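Local coordinates for MtVAO615 (Myceliophthora thermophila, PDB 6F72), which probably acts as a secreted oxidoreductase with bicovalently bound FAD, whose reduced flavin reacts rapidly with molecular oxygen, although no substrate has been identified, at residues 219-224 / 237-242; 248-253 / 295-300; 337-342 / 352-357. All blocks are in the same frame, centred on the assembly; numbering follows the deposited sequence.

Overall arrangement
From the N terminus, contact 1 comes first. It joins the loop 219-224 to 237-242 and closes a loop that holds helix 227-233. Contact 2 opens next, where 248-253 leads into strand 251-257, and closes at 295-300, which takes in the end of strand 288-298 and the loop after it. Contact 3 pairs 337-342 with 352-357 within the hairpin of strands 339-344 and 348-356, and closes its short connection. The three follow in series; none nests in or crosses another. Contact 1 sits at the flavin, and contact 2 lies in the antiparallel sheet of the FAD-binding part, with centres about 13 Å apart. Contact 3 belongs to the separate seven-stranded sheet. It touches contact 1: Ser339 OG is probably hydrogen-bonded to Ile239 O.

Contact 1. Residues 219-224 / 237-242; sequences GGTCPT and HSILSS. With FAD (flavin-adenine dinucleotide), chain E.
Ser238 OG donates a hydrogen bond to Gly219 O at 3.0 Å, tilted 22° from the carbonyl plane. The hydroxyl points back to the glycine because OG stands opposite the backbone N (chi1 173°). It also accepts from Leu240 N at 3.1 Å, a capping bond ahead of helix 241-244. A water donates to Gly219 O and accepts from Ile239 N, so it bridges the two segments beside the direct bond.

The apolar part is small. The methyl Thr221 CG2 meets Ile239 CG2 at 3.8 Å, and the two side chains run obliquely to each other.

Both segments hold the flavin. Cys222 SG is bonded covalently to FAD C6, one half of the bicovalent link completed by His157. Thr221 grips FAD O4 twice, through its N and, at 2.7 Å, through OG1. His237 N donates to FAD O2 at 3.1 Å.

Donors thus reach both carbonyl oxygens of the isoalloxazine. They would probably help carry negative charge on the pyrimidine ring when the flavin is reduced, while the thioether fixes the benzenoid side.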
loop_
_atom_site.group_PDB
_atom_site.type_symbol
_atom_site.label_atom_id
_atom_site.label_comp_id
_atom_site.label_asym_id
_atom_site.label_seq_id
_atom_site.Cartn_x
_atom_site.Cartn_y
_atom_site.Cartn_z
ATOM N N GLY A 219 4.271 8.588 -6.261
ATOM C CA GLY A 219 3.121 7.946 -5.647
ATOM C C GLY A 219 2.735 6.663 -6.345
ATOM O O GLY A 219 3.261 6.341 -7.415
ATOM N N GLY A 220 1.782 5.952 -5.746
ATOM C CA GLY A 220 1.361 4.628 -6.222
ATOM C C GLY A 220 0.556 4.615 -7.507
ATOM O O GLY A 220 0.070 5.649 -7.978
ATOM N N THR A 221 0.413 3.417 -8.065
ATOM C CA THR A 221 -0.261 3.226 -9.341
ATOM C C THR A 221 -1.756 3.121 -9.111
ATOM O O THR A 221 -2.557 3.307 -10.042
ATOM C CB THR A 221 0.221 1.953 -10.045
ATOM O OG1 THR A 221 0.059 0.838 -9.158
ATOM C CG2 THR A 221 1.688 2.082 -10.443
ATOM N N CYS A 222 -2.126 2.807 -7.873
ATOM C CA CYS A 222 -3.522 2.739 -7.499
ATOM C C CYS A 222 -3.927 4.143 -6.988
ATOM O O CYS A 222 -3.474 4.557 -5.921
ATOM C CB CYS A 222 -3.731 1.637 -6.452
ATOM S SG CYS A 222 -3.261 -0.096 -6.862
ATOM N N PRO A 223 -4.765 4.888 -7.761
ATOM C CA PRO A 223 -5.006 6.324 -7.459
ATOM C C PRO A 223 -5.601 6.643 -6.091
ATOM O O PRO A 223 -5.325 7.714 -5.548
ATOM C CB PRO A 223 -5.947 6.780 -8.577
ATOM C CG PRO A 223 -5.779 5.773 -9.664
ATOM C CD PRO A 223 -5.499 4.467 -8.974
ATOM N N THR A 224 -6.392 5.723 -5.541
ATOM C CA THR A 224 -7.087 5.915 -4.257
ATOM C C THR A 224 -6.184 5.677 -3.036
ATOM O O THR A 224 -6.586 5.940 -1.900
ATOM C CB THR A 224 -8.351 5.007 -4.143
ATOM O OG1 THR A 224 -7.961 3.615 -4.135
ATOM C CG2 THR A 224 -9.342 5.288 -5.285
ATOM N N HIS A 237 6.560 2.154 -3.759
ATOM C CA HIS A 237 7.061 2.137 -5.126
ATOM C C HIS A 237 6.129 2.871 -6.096
ATOM O O HIS A 237 4.967 3.157 -5.777
ATOM C CB HIS A 237 7.407 0.719 -5.573
ATOM C CG HIS A 237 6.248 -0.056 -6.114
ATOM N ND1 HIS A 237 5.400 -0.791 -5.307
ATOM C CD2 HIS A 237 5.813 -0.237 -7.386
ATOM C CE1 HIS A 237 4.483 -1.375 -6.060
ATOM N NE2 HIS A 237 4.714 -1.059 -7.324
ATOM N N SER A 238 6.660 3.169 -7.273
ATOM C CA SER A 238 6.038 4.060 -8.236
ATOM C C SER A 238 6.668 3.790 -9.585
ATOM O O SER A 238 7.828 3.353 -9.651
ATOM C CB SER A 238 6.317 5.520 -7.835
ATOM O OG SER A 238 5.874 6.458 -8.806
ATOM N N ILE A 239 5.927 4.077 -10.656
ATOM C CA ILE A 239 6.460 4.023 -12.032
ATOM C C ILE A 239 7.542 5.114 -12.255
ATOM O O ILE A 239 8.286 5.099 -13.246
ATOM C CB ILE A 239 5.323 4.071 -13.097
ATOM C CG1 ILE A 239 4.487 5.370 -12.980
ATOM C CG2 ILE A 239 4.437 2.823 -12.986
ATOM C CD1 ILE A 239 3.614 5.698 -14.183
ATOM N N LEU A 240 7.634 6.029 -11.296
ATOM C CA LEU A 240 8.581 7.127 -11.325
ATOM C C LEU A 240 9.819 6.855 -10.464
ATOM O O LEU A 240 10.713 7.704 -10.371
ATOM C CB LEU A 240 7.899 8.438 -10.876
ATOM C CG LEU A 240 7.027 9.238 -11.855
ATOM C CD1 LEU A 240 6.678 10.593 -11.240
ATOM C CD2 LEU A 240 7.642 9.426 -13.240
ATOM N N SER A 241 9.867 5.679 -9.841
ATOM C CA SER A 241 10.936 5.363 -8.905
ATOM C C SER A 241 12.329 5.258 -9.533
ATOM O O SER A 241 13.312 5.611 -8.885
ATOM C CB SER A 241 10.594 4.135 -8.069
ATOM O OG SER A 241 9.629 4.487 -7.094
ATOM N N SER A 242 12.399 4.842 -10.797
ATOM C CA SER A 242 13.671 4.790 -11.532
ATOM C C SER A 242 14.233 6.189 -11.772
ATOM O O SER A 242 15.442 6.349 -11.966
ATOM C CB SER A 242 13.512 4.086 -12.872
ATOM O OG SER A 242 13.192 2.731 -12.688
HETATM P PA FAD E . -4.439 2.390 5.300
HETATM O O1A FAD E . -4.936 0.968 5.374
HETATM O O2A FAD E . -5.407 3.457 5.730
HETATM O O5B FAD E . -3.087 2.494 6.162
HETATM C C5B FAD E . -2.071 1.492 6.100
HETATM C C4B FAD E . -1.237 1.465 7.376
HETATM O O4B FAD E . -0.669 2.756 7.605
HETATM C C3B FAD E . -2.015 1.119 8.631
HETATM O O3B FAD E . -1.135 0.355 9.466
HETATM C C2B FAD E . -2.303 2.457 9.290
HETATM O O2B FAD E . -2.395 2.342 10.713
HETATM C C1B FAD E . -1.102 3.286 8.870
HETATM N N9A FAD E . -1.381 4.729 8.676
HETATM C C8A FAD E . -1.993 5.275 7.603
HETATM N N7A FAD E . -2.053 6.625 7.721
HETATM C C5A FAD E . -1.462 6.952 8.882
HETATM C C6A FAD E . -1.186 8.209 9.613
HETATM N N6A FAD E . -1.586 9.389 9.090
HETATM N N1A FAD E . -0.548 8.129 10.803
HETATM C C2A FAD E . -0.153 6.951 11.334
HETATM N N3A FAD E . -0.367 5.763 10.714
HETATM C C4A FAD E . -1.006 5.702 9.509
HETATM N N1 FAD E . 1.838 0.122 -2.881
HETATM C C2 FAD E . 2.888 0.438 -3.680
HETATM O O2 FAD E . 4.026 0.558 -3.168
HETATM N N3 FAD E . 2.740 0.623 -5.010
HETATM C C4 FAD E . 1.566 0.504 -5.651
HETATM O O4 FAD E . 1.477 0.682 -6.887
HETATM C C4X FAD E . 0.372 0.172 -4.842
HETATM N N5 FAD E . -0.851 0.047 -5.403
HETATM C C5X FAD E . -1.949 -0.265 -4.656
HETATM C C6 FAD E . -3.218 -0.387 -5.262
HETATM C C7 FAD E . -4.338 -0.707 -4.462
HETATM C C7M FAD E . -5.692 -0.842 -5.134
HETATM C C8 FAD E . -4.183 -0.901 -2.974
HETATM C C8M FAD E . -5.338 -1.149 -2.015
HETATM C C9 FAD E . -2.922 -0.773 -2.399
HETATM C C9A FAD E . -1.800 -0.466 -3.175
HETATM N N10 FAD E . -0.529 -0.320 -2.570
HETATM C C10 FAD E . 0.584 -0.018 -3.383
HETATM C "C1'" FAD E . -0.369 -0.564 -1.138
HETATM C "C2'" FAD E . -0.182 0.606 -0.220
HETATM O "O2'" FAD E . 1.145 1.092 -0.403
HETATM C "C3'" FAD E . -0.362 0.044 1.185
HETATM O "O3'" FAD E . -1.567 -0.747 1.275
HETATM C "C4'" FAD E . -0.388 1.154 2.226
HETATM O "O4'" FAD E . -0.316 0.580 3.532
HETATM C "C5'" FAD E . -1.612 2.056 2.061
HETATM O "O5'" FAD E . -1.681 3.025 3.096
HETATM P P FAD E . -3.034 3.865 3.303
HETATM O O1P FAD E . -3.479 4.398 1.971
HETATM O O2P FAD E . -2.765 4.777 4.478
HETATM O O3P FAD E . -4.060 2.708 3.772
HETATM O O HOH W 1 3.174 5.021 -9.739
#

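Contact 2. Residues 248-253 / 295-300; sequences ADNVLE and RLHRDG
Asn250 OD1 is gripped by two side chains of 295-300. The main bond comes from Arg295 NE at 2.8 Å. The oxygen lies close to the guanidinium plane, but NE stands well above the amide carbonyl plane, 56° out of it. Weak bonds come from Arg295 NH2 at 3.0 Å and from His297 NE2 at 2.8 Å. The imidazole meets the oxygen with its edge, and its ring plane is almost perpendicular to the amide. A bend at chi3 (-63°) turns the end of the arginine chain toward Asn250, so that OD1 meets the guanidinium at its edge. One face of the guanidinium then comes to Asp249 O. The other end of the amide is held too, since Asn250 ND2 donates to the backbone oxygens of Tyr244 and Val246. With both ends occupied, the rotation of the amide is fixed. Arg295 NH1 turns elsewhere, to Pro459 O, and Asp249 pairs with Arg470 and Asn463.

The backbones meet at one bond, Arg295 N to Asn250 O at 2.9 Å. Beside it, Leu252 CD2 packs on the aliphatic Arg295 CG at 3.8 Å, the two side chains crossing at about a right angle.

Leu252 and Glu253 both face Thr293 on the partner strand. This is a classic beta bulge, at the start of strand 251-257 in the antiparallel sheet of the PCMH-type FAD-binding domain.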
loop_
_atom_site.group_PDB
_atom_site.type_symbol
_atom_site.label_atom_id
_atom_site.label_comp_id
_atom_site.label_asym_id
_atom_site.label_seq_id
_atom_site.Cartn_x
_atom_site.Cartn_y
_atom_site.Cartn_z
ATOM N N ALA A 248 9.487 7.117 0.162
ATOM C CA ALA A 248 10.151 7.465 1.410
ATOM C C ALA A 248 11.472 8.276 1.241
ATOM O O ALA A 248 11.842 9.046 2.141
ATOM C CB ALA A 248 10.368 6.224 2.241
ATOM N N ASP A 249 12.136 8.098 0.088
ATOM C CA ASP A 249 13.334 8.838 -0.323
ATOM C C ASP A 249 13.039 10.313 -0.525
ATOM O O ASP A 249 13.931 11.164 -0.357
ATOM C CB ASP A 249 13.868 8.305 -1.651
ATOM C CG ASP A 249 14.535 6.969 -1.522
ATOM O OD1 ASP A 249 14.895 6.553 -0.395
ATOM O OD2 ASP A 249 14.716 6.334 -2.579
ATOM N N ASN A 250 11.791 10.593 -0.905
ATOM C CA ASN A 250 11.355 11.935 -1.246
ATOM C C ASN A 250 10.742 12.692 -0.080
ATOM O O ASN A 250 10.305 13.823 -0.263
ATOM C CB ASN A 250 10.399 11.893 -2.429
ATOM C CG ASN A 250 11.111 11.584 -3.719
ATOM O OD1 ASN A 250 11.549 12.487 -4.408
ATOM N ND2 ASN A 250 11.267 10.287 -4.035
ATOM N N VAL A 251 10.732 12.089 1.108
ATOM C CA VAL A 251 10.208 12.751 2.295
ATOM C C VAL A 251 11.202 13.766 2.841
ATOM O O VAL A 251 12.403 13.468 3.022
ATOM C CB VAL A 251 9.781 11.769 3.412
ATOM C CG1 VAL A 251 9.109 12.533 4.553
ATOM C CG2 VAL A 251 8.801 10.755 2.879
ATOM N N LEU A 252 10.693 14.973 3.096
ATOM C CA LEU A 252 11.490 16.022 3.721
ATOM C C LEU A 252 11.178 16.133 5.211
ATOM O O LEU A 252 12.084 16.244 6.030
ATOM C CB LEU A 252 11.297 17.362 3.003
ATOM C CG LEU A 252 11.559 17.406 1.498
ATOM C CD1 LEU A 252 11.036 18.712 0.931
ATOM C CD2 LEU A 252 13.048 17.244 1.190
ATOM N N GLU A 253 9.887 16.105 5.546
ATOM C CA GLU A 253 9.399 16.320 6.908
ATOM C C GLU A 253 8.192 15.457 7.156
ATOM O O GLU A 253 7.441 15.199 6.226
ATOM C CB GLU A 253 8.967 17.773 7.095
ATOM C CG GLU A 253 10.137 18.741 7.033
ATOM C CD GLU A 253 9.735 20.184 7.252
ATOM O OE1 GLU A 253 8.922 20.446 8.166
ATOM O OE2 GLU A 253 10.265 21.045 6.524
ATOM N N ARG A 295 9.433 16.213 -1.669
ATOM C CA ARG A 295 9.963 16.705 -2.933
ATOM C C ARG A 295 8.955 16.647 -4.083
ATOM O O ARG A 295 8.236 15.669 -4.248
ATOM C CB ARG A 295 11.231 15.920 -3.315
ATOM C CG ARG A 295 12.271 15.832 -2.205
ATOM C CD ARG A 295 13.630 15.301 -2.677
ATOM N NE ARG A 295 13.589 13.933 -3.189
ATOM C CZ ARG A 295 14.659 13.170 -3.443
ATOM N NH1 ARG A 295 15.899 13.633 -3.222
ATOM N NH2 ARG A 295 14.490 11.937 -3.919
ATOM N N LEU A 296 8.898 17.734 -4.839
ATOM C CA LEU A 296 8.253 17.762 -6.141
ATOM C C LEU A 296 9.328 17.810 -7.199
ATOM O O LEU A 296 10.419 18.286 -6.934
ATOM C CB LEU A 296 7.334 18.981 -6.277
ATOM C CG LEU A 296 5.997 18.913 -5.540
ATOM C CD1 LEU A 296 5.196 20.172 -5.827
ATOM C CD2 LEU A 296 5.204 17.674 -5.933
ATOM N N HIS A 297 9.019 17.334 -8.396
ATOM C CA HIS A 297 10.015 17.261 -9.462
ATOM C C HIS A 297 9.465 17.924 -10.709
ATOM O O HIS A 297 8.279 17.794 -10.991
ATOM C CB HIS A 297 10.355 15.799 -9.732
ATOM C CG HIS A 297 10.610 15.003 -8.488
ATOM N ND1 HIS A 297 11.842 14.962 -7.872
ATOM C CD2 HIS A 297 9.788 14.231 -7.735
ATOM C CE1 HIS A 297 11.771 14.200 -6.797
ATOM N NE2 HIS A 297 10.537 13.740 -6.692
ATOM N N ARG A 298 10.312 18.646 -11.440
ATOM C CA ARG A 298 9.880 19.341 -12.652
ATOM C C ARG A 298 9.229 18.373 -13.648
ATOM O O ARG A 298 9.788 17.317 -13.956
ATOM C CB ARG A 298 11.039 20.110 -13.306
ATOM C CG ARG A 298 10.624 21.095 -14.401
ATOM C CD ARG A 298 9.736 22.213 -13.852
ATOM N NE ARG A 298 9.337 23.200 -14.865
ATOM C CZ ARG A 298 8.262 23.099 -15.654
ATOM N NH1 ARG A 298 7.452 22.046 -15.576
ATOM N NH2 ARG A 298 7.990 24.063 -16.530
ATOM N N ASP A 299 8.033 18.731 -14.111
ATOM C CA ASP A 299 7.295 17.917 -15.075
ATOM C C ASP A 299 7.765 18.228 -16.495
ATOM O O ASP A 299 8.492 19.192 -16.722
ATOM C CB ASP A 299 5.791 18.165 -14.916
ATOM C CG ASP A 299 4.927 17.053 -15.504
ATOM O OD1 ASP A 299 5.413 15.930 -15.783
ATOM O OD2 ASP A 299 3.729 17.322 -15.680
ATOM N N GLY A 300 7.369 17.388 -17.438
ATOM C CA GLY A 300 7.663 17.574 -18.847
ATOM C C GLY A 300 7.130 16.367 -19.587
ATOM O O GLY A 300 6.505 15.494 -18.979
#

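Contact 3. Residues 337-342 / 352-357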
loop_
_atom_site.group_PDB
_atom_site.type_symbol
_atom_site.label_atom_id
_atom_site.label_comp_id
_atom_site.label_asym_id
_atom_site.label_seq_id
_atom_site.Cartn_x
_atom_site.Cartn_y
_atom_site.Cartn_z
ATOM N N GLY A 337 16.338 5.880 -16.084
ATOM C CA GLY A 337 15.245 6.584 -15.409
ATOM C C GLY A 337 13.841 6.106 -15.752
ATOM O O GLY A 337 12.865 6.748 -15.374
ATOM N N ASN A 338 13.747 4.969 -16.449
ATOM C CA ASN A 338 12.482 4.437 -16.973
ATOM C C ASN A 338 11.978 3.243 -16.170
ATOM O O ASN A 338 12.728 2.678 -15.378
ATOM C CB ASN A 338 12.655 4.007 -18.431
ATOM C CG ASN A 338 13.426 5.010 -19.256
ATOM O OD1 ASN A 338 12.938 6.093 -19.548
ATOM N ND2 ASN A 338 14.642 4.640 -19.653
ATOM N N SER A 339 10.716 2.857 -16.388
ATOM C CA SER A 339 10.136 1.691 -15.726
ATOM C C SER A 339 9.153 0.936 -16.605
ATOM O O SER A 339 8.539 1.518 -17.514
ATOM C CB SER A 339 9.420 2.101 -14.445
ATOM O OG SER A 339 8.285 2.894 -14.747
ATOM N N PHE A 340 9.009 -0.360 -16.317
ATOM C CA PHE A 340 7.894 -1.159 -16.820
ATOM C C PHE A 340 7.042 -1.637 -15.671
ATOM O O PHE A 340 7.552 -2.202 -14.698
ATOM C CB PHE A 340 8.377 -2.366 -17.628
ATOM C CG PHE A 340 8.582 -2.078 -19.084
ATOM C CD1 PHE A 340 7.508 -1.677 -19.895
ATOM C CD2 PHE A 340 9.846 -2.225 -19.664
ATOM C CE1 PHE A 340 7.701 -1.416 -21.251
ATOM C CE2 PHE A 340 10.048 -1.970 -21.018
ATOM C CZ PHE A 340 8.975 -1.559 -21.810
ATOM N N THR A 341 5.743 -1.369 -15.782
ATOM C CA THR A 341 4.740 -2.030 -14.966
ATOM C C THR A 341 4.017 -3.028 -15.885
ATOM O O THR A 341 3.620 -2.686 -17.008
ATOM C CB THR A 341 3.836 -1.009 -14.216
ATOM O OG1 THR A 341 3.044 -1.690 -13.237
ATOM C CG2 THR A 341 2.907 -0.200 -15.154
ATOM N N TYR A 342 3.916 -4.280 -15.443
ATOM C CA TYR A 342 3.439 -5.330 -16.314
ATOM C C TYR A 342 2.650 -6.445 -15.625
ATOM O O TYR A 342 2.774 -6.659 -14.417
ATOM C CB TYR A 342 4.576 -5.912 -17.163
ATOM C CG TYR A 342 5.720 -6.505 -16.397
ATOM C CD1 TYR A 342 6.729 -5.693 -15.889
ATOM C CD2 TYR A 342 5.817 -7.888 -16.201
ATOM C CE1 TYR A 342 7.792 -6.225 -15.183
ATOM C CE2 TYR A 342 6.891 -8.435 -15.506
ATOM C CZ TYR A 342 7.872 -7.591 -15.003
ATOM O OH TYR A 342 8.924 -8.089 -14.294
ATOM N N TYR A 352 3.178 -1.876 -19.520
ATOM C CA TYR A 352 3.066 -0.441 -19.749
ATOM C C TYR A 352 4.373 0.233 -19.385
ATOM O O TYR A 352 4.863 0.088 -18.259
ATOM C CB TYR A 352 1.941 0.163 -18.915
ATOM C CG TYR A 352 0.574 -0.467 -19.091
ATOM C CD1 TYR A 352 0.071 -0.789 -20.366
ATOM C CD2 TYR A 352 -0.248 -0.696 -17.976
ATOM C CE1 TYR A 352 -1.197 -1.350 -20.517
ATOM C CE2 TYR A 352 -1.527 -1.241 -18.116
ATOM C CZ TYR A 352 -1.989 -1.567 -19.386
ATOM O OH TYR A 352 -3.253 -2.104 -19.527
ATOM N N GLY A 353 4.933 0.949 -20.353
ATOM C CA GLY A 353 6.208 1.638 -20.179
ATOM C C GLY A 353 6.081 3.088 -19.761
ATOM O O GLY A 353 5.188 3.795 -20.226
ATOM N N THR A 354 7.001 3.520 -18.897
ATOM C CA THR A 354 7.084 4.901 -18.415
ATOM C C THR A 354 8.508 5.420 -18.656
ATOM O O THR A 354 9.479 4.925 -18.074
ATOM C CB THR A 354 6.703 4.990 -16.926
ATOM O OG1 THR A 354 5.344 4.561 -16.765
ATOM C CG2 THR A 354 6.857 6.414 -16.394
ATOM N N MET A 355 8.609 6.413 -19.533
ATOM C CA MET A 355 9.895 6.896 -20.022
ATOM C C MET A 355 9.996 8.429 -19.904
ATOM O O MET A 355 9.871 9.139 -20.910
ATOM C CB MET A 355 10.120 6.398 -21.462
ATOM C CG MET A 355 10.277 4.883 -21.574
ATOM S SD MET A 355 10.018 4.192 -23.221
ATOM C CE MET A 355 8.224 4.112 -23.270
ATOM N N PRO A 356 10.204 8.946 -18.667
ATOM C CA PRO A 356 10.125 10.406 -18.445
ATOM C C PRO A 356 11.106 11.205 -19.300
ATOM O O PRO A 356 12.274 10.833 -19.418
ATOM C CB PRO A 356 10.435 10.555 -16.947
ATOM C CG PRO A 356 10.057 9.232 -16.357
ATOM C CD PRO A 356 10.468 8.228 -17.401
ATOM N N GLY A 357 10.614 12.270 -19.924
ATOM C CA GLY A 357 11.439 13.130 -20.775
ATOM C C GLY A 357 11.820 12.568 -22.137
ATOM O O GLY A 357 12.599 13.203 -22.865
HETATM O O HOH W 2 5.485 1.857 -16.112
#
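Ser339 OG sits between its backbone N and carbonyl carbon (chi1 67°), and Thr354 OG1 lies beside its own backbone N (chi1 -62°). These torsions bring both hydroxyls to one water on the same face of a beta hairpin, strands 339-344 and 348-356 of the seven-stranded antiparallel sheet. Ser339 and Thr354 form a hydrogen-bonded pair, with 2.9 Å from Ser339 N to Thr354 O and the same from Thr354 N to Ser339 O. Thr341 and Tyr352 form the next such pair. Their shorter bond, Tyr352 N to Thr341 O at 2.7 Å, is nearly straight at 174°. Thr341 CG2 meets the edge of the Tyr352 ring.

The non-hydrogen-bonded pair between them is Phe340 with Gly353. Phe340 CE1 comes within 3.6 Å of Gly353 CA, where there is no side chain in the way. On this other face the phenyl ring stacks with Phe333 and packs against helix 360-376.

On the water's face, Thr354 OG1 is also hydrogen-bonded to His394, and Thr341 OG1 is hydrogen-bonded to Asp451. The water itself joins the strands: it donates to Tyr352 O at 2.9 Å and lies 2.8 Å from Thr354 OG1.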